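Local atomic coordinates of outer membrane porin protein 32 (PDB entry 2FGQ), a protein that forms trimeric, anion-selective channels that carry small solutes and ions across the bacterial outer membrane. Residues A[182-191]-A[203-213]. Residues are numbered along the deposited sequence; the frame is centred on the assembly and turned at random.
Sequences PLSASLGLAQ and RDEITLGASYN
Gly188 and Thr207 form a hydrogen-bonded pair near the middle of an antiparallel ladder, with Gly188 N giving a nearly straight bond to Thr207 O (2.8 Å, 173°). Thr207 N returns a bond to Gly188 O. The same two-way pairing joins Ser184 to Ser211, Ser186 to Gly209 and Ala190 to Glu205. Asn213 N adds a single bond to Pro182 O. That oxygen also accepts from a water, which lies 2.7 Å from Ser211 OG and so bridges Ser211 to the residue just before strand 183-196.

One polar side-chain bond crosses the pair. Gln191 NE2 donates to Asp204 OD1 at 2.9 Å, on the syn side of the carboxylate. Amide and carboxylate are nearly coplanar, 24° apart. Gln191 reaches along Asp204 because its chain is extended, with CG anti to the backbone N (chi1 -177°). With an alanine here, Asp204 OD1 would probably lose this amide donor and its carboxylate would be freer to turn. Within 203-213, Arg203 NH1 forms a salt bridge with Glu205 OE1, which it meets from above the carboxylate plane. Arg203 NE and NH2 also bond Asp129 O and Arg119 O.

Apolar contacts line the face bearing Leu183, Leu187, Leu189, Ile206 and Leu208. Leu189 CD2 packs alongside Ile206, 3.5 Å from its CG1. Leu183 CB meets the edge of the Tyr212 ring at CD2 (3.8 Å), while Pro182 CB lies 3.8 Å from Tyr212 CZ. This face is the outside of the barrel, where the leucines and Ile206 probably meet lipid.

The opposite face looks into the barrel. Ser184 OG bonds Asp179 and Tyr104; Ser186 OG bonds Tyr104 and Lys100. Ser186 and Thr207 touch Leu101 of helix 96-101. The segments form part of hairpin 183-196/199-213 in the 16-stranded porin barrel, flanked by strands 171-179 and 218-230.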
loop_
_atom_site.group_PDB
_atom_site.type_symbol
_atom_site.label_atom_id
_atom_site.label_comp_id
_atom_site.label_asym_id
_atom_site.label_seq_id
_atom_site.Cartn_x
_atom_site.Cartn_y
_atom_site.Cartn_z
ATOM N N PRO A 182 -15.405 27.698 -24.273
ATOM C CA PRO A 182 -14.369 28.742 -24.164
ATOM C C PRO A 182 -14.397 29.551 -22.872
ATOM O O PRO A 182 -13.375 29.982 -22.387
ATOM C CB PRO A 182 -14.644 29.642 -25.371
ATOM C CG PRO A 182 -16.040 29.391 -25.745
ATOM C CD PRO A 182 -16.318 27.966 -25.403
ATOM N N LEU A 183 -15.588 29.757 -22.327
ATOM C CA LEU A 183 -15.783 30.565 -21.134
ATOM C C LEU A 183 -16.132 29.696 -19.934
ATOM O O LEU A 183 -16.966 28.807 -20.008
ATOM C CB LEU A 183 -16.899 31.579 -21.356
ATOM C CG LEU A 183 -17.292 32.436 -20.150
ATOM C CD1 LEU A 183 -16.175 33.327 -19.733
ATOM C CD2 LEU A 183 -18.554 33.273 -20.412
ATOM N N SER A 184 -15.475 29.993 -18.828
ATOM C CA SER A 184 -15.719 29.316 -17.559
ATOM C C SER A 184 -15.666 30.328 -16.437
ATOM O O SER A 184 -14.742 31.148 -16.386
ATOM C CB SER A 184 -14.637 28.239 -17.332
ATOM O OG SER A 184 -14.869 27.480 -16.145
ATOM N N ALA A 185 -16.649 30.274 -15.544
ATOM C CA ALA A 185 -16.599 31.079 -14.331
ATOM C C ALA A 185 -17.289 30.309 -13.207
ATOM O O ALA A 185 -18.295 29.665 -13.432
ATOM C CB ALA A 185 -17.299 32.389 -14.545
ATOM N N SER A 186 -16.755 30.425 -12.004
ATOM C CA SER A 186 -17.272 29.669 -10.875
ATOM C C SER A 186 -17.133 30.448 -9.587
ATOM O O SER A 186 -16.131 31.129 -9.384
ATOM C CB SER A 186 -16.508 28.338 -10.678
ATOM O OG SER A 186 -16.315 27.601 -11.879
ATOM N N LEU A 187 -18.114 30.273 -8.705
ATOM C CA LEU A 187 -18.086 30.803 -7.353
ATOM C C LEU A 187 -18.259 29.645 -6.380
ATOM O O LEU A 187 -19.247 28.929 -6.444
ATOM C CB LEU A 187 -19.211 31.813 -7.140
ATOM C CG LEU A 187 -19.391 32.312 -5.693
ATOM C CD1 LEU A 187 -18.209 33.139 -5.256
ATOM C CD2 LEU A 187 -20.699 33.100 -5.600
ATOM N N GLY A 188 -17.265 29.471 -5.503
ATOM C CA GLY A 188 -17.276 28.435 -4.493
ATOM C C GLY A 188 -17.329 29.012 -3.086
ATOM O O GLY A 188 -16.746 30.051 -2.795
ATOM N N LEU A 189 -18.034 28.315 -2.213
ATOM C CA LEU A 189 -18.142 28.681 -0.800
ATOM C C LEU A 189 -18.068 27.386 0.024
ATOM O O LEU A 189 -18.716 26.396 -0.303
ATOM C CB LEU A 189 -19.508 29.317 -0.519
ATOM C CG LEU A 189 -19.967 30.573 -1.262
ATOM C CD1 LEU A 189 -21.474 30.823 -1.011
ATOM C CD2 LEU A 189 -19.174 31.671 -0.729
ATOM N N ALA A 190 -17.265 27.411 1.084
ATOM C CA ALA A 190 -17.130 26.244 1.936
ATOM C C ALA A 190 -16.798 26.611 3.371
ATOM O O ALA A 190 -16.151 27.606 3.648
ATOM C CB ALA A 190 -16.015 25.364 1.402
ATOM N N GLN A 191 -17.209 25.763 4.270
ATOM C CA GLN A 191 -16.814 25.831 5.675
ATOM C C GLN A 191 -16.351 24.440 6.134
ATOM O O GLN A 191 -17.047 23.462 5.914
ATOM C CB GLN A 191 -17.966 26.299 6.557
ATOM C CG GLN A 191 -17.521 26.435 8.005
ATOM C CD GLN A 191 -18.566 26.993 8.873
ATOM O OE1 GLN A 191 -19.396 26.253 9.341
ATOM N NE2 GLN A 191 -18.534 28.312 9.112
ATOM N N ARG A 203 -12.947 27.030 9.343
ATOM C CA ARG A 203 -12.180 27.382 8.175
ATOM C C ARG A 203 -13.196 27.748 7.094
ATOM O O ARG A 203 -13.849 26.885 6.514
ATOM C CB ARG A 203 -11.312 26.194 7.721
ATOM C CG ARG A 203 -10.406 26.465 6.549
ATOM C CD ARG A 203 -9.810 25.202 5.959
ATOM N NE ARG A 203 -8.666 25.440 5.082
ATOM C CZ ARG A 203 -8.761 25.944 3.847
ATOM N NH1 ARG A 203 -9.956 26.199 3.298
ATOM N NH2 ARG A 203 -7.660 26.134 3.150
ATOM N N ASP A 204 -13.286 29.041 6.803
ATOM C CA ASP A 204 -14.242 29.591 5.841
ATOM C C ASP A 204 -13.486 29.968 4.568
ATOM O O ASP A 204 -12.448 30.596 4.650
ATOM C CB ASP A 204 -14.914 30.859 6.417
ATOM C CG ASP A 204 -15.685 30.601 7.661
ATOM O OD1 ASP A 204 -16.155 29.447 7.852
ATOM O OD2 ASP A 204 -15.902 31.508 8.506
ATOM N N GLU A 205 -14.006 29.617 3.405
ATOM C CA GLU A 205 -13.317 29.869 2.149
ATOM C C GLU A 205 -14.324 30.290 1.094
ATOM O O GLU A 205 -15.315 29.613 0.845
ATOM C CB GLU A 205 -12.642 28.582 1.712
ATOM C CG GLU A 205 -11.706 28.611 0.526
ATOM C CD GLU A 205 -11.407 27.191 0.070
ATOM O OE1 GLU A 205 -10.309 26.690 0.432
ATOM O OE2 GLU A 205 -12.297 26.571 -0.606
ATOM N N ILE A 206 -14.048 31.419 0.463
ATOM C CA ILE A 206 -14.823 31.896 -0.667
ATOM C C ILE A 206 -13.855 32.067 -1.833
ATOM O O ILE A 206 -12.784 32.670 -1.685
ATOM C CB ILE A 206 -15.580 33.187 -0.328
ATOM C CG1 ILE A 206 -16.389 33.635 -1.545
ATOM C CG2 ILE A 206 -14.634 34.265 0.023
ATOM C CD1 ILE A 206 -17.423 34.670 -1.254
ATOM N N THR A 207 -14.223 31.540 -2.985
ATOM C CA THR A 207 -13.339 31.493 -4.139
ATOM C C THR A 207 -14.092 31.855 -5.414
ATOM O O THR A 207 -15.189 31.365 -5.641
ATOM C CB THR A 207 -12.757 30.073 -4.316
ATOM O OG1 THR A 207 -12.268 29.587 -3.071
ATOM C CG2 THR A 207 -11.553 30.099 -5.246
ATOM N N LEU A 208 -13.527 32.750 -6.221
ATOM C CA LEU A 208 -14.089 33.130 -7.504
ATOM C C LEU A 208 -13.059 32.899 -8.583
ATOM O O LEU A 208 -11.951 33.351 -8.441
ATOM C CB LEU A 208 -14.510 34.616 -7.450
ATOM C CG LEU A 208 -15.177 35.156 -8.707
ATOM C CD1 LEU A 208 -16.528 34.539 -8.941
ATOM C CD2 LEU A 208 -15.294 36.694 -8.631
ATOM N N GLY A 209 -13.415 32.198 -9.658
ATOM C CA GLY A 209 -12.482 31.969 -10.741
ATOM C C GLY A 209 -13.159 32.194 -12.078
ATOM O O GLY A 209 -14.365 32.028 -12.198
ATOM N N ALA A 210 -12.371 32.595 -13.071
ATOM C CA ALA A 210 -12.881 32.762 -14.442
ATOM C C ALA A 210 -11.770 32.557 -15.431
ATOM O O ALA A 210 -10.604 32.814 -15.126
ATOM C CB ALA A 210 -13.494 34.137 -14.641
ATOM N N SER A 211 -12.131 32.109 -16.621
ATOM C CA SER A 211 -11.155 31.954 -17.683
ATOM C C SER A 211 -11.827 32.070 -19.033
ATOM O O SER A 211 -13.018 31.840 -19.176
ATOM C CB SER A 211 -10.417 30.614 -17.615
ATOM O OG SER A 211 -11.288 29.486 -17.727
ATOM N N TYR A 212 -11.036 32.447 -20.031
ATOM C CA TYR A 212 -11.505 32.447 -21.399
ATOM C C TYR A 212 -10.428 31.901 -22.283
ATOM O O TYR A 212 -9.315 32.377 -22.234
ATOM C CB TYR A 212 -11.936 33.855 -21.868
ATOM C CG TYR A 212 -12.735 33.748 -23.149
ATOM C CD1 TYR A 212 -12.120 33.852 -24.375
ATOM C CD2 TYR A 212 -14.093 33.447 -23.130
ATOM C CE1 TYR A 212 -12.838 33.698 -25.556
ATOM C CE2 TYR A 212 -14.801 33.298 -24.296
ATOM C CZ TYR A 212 -14.160 33.421 -25.506
ATOM O OH TYR A 212 -14.871 33.276 -26.692
ATOM N N ASN A 213 -10.784 30.909 -23.097
ATOM C CA ASN A 213 -9.877 30.277 -24.031
ATOM C C ASN A 213 -10.140 30.822 -25.433
ATOM O O ASN A 213 -11.150 30.479 -26.056
ATOM C CB ASN A 213 -10.049 28.765 -24.005
ATOM C CG ASN A 213 -8.909 28.056 -24.677
ATOM O OD1 ASN A 213 -8.183 28.646 -25.470
ATOM N ND2 ASN A 213 -8.718 26.795 -24.324
HETATM O O HOH W 1 -11.905 28.825 -20.305
#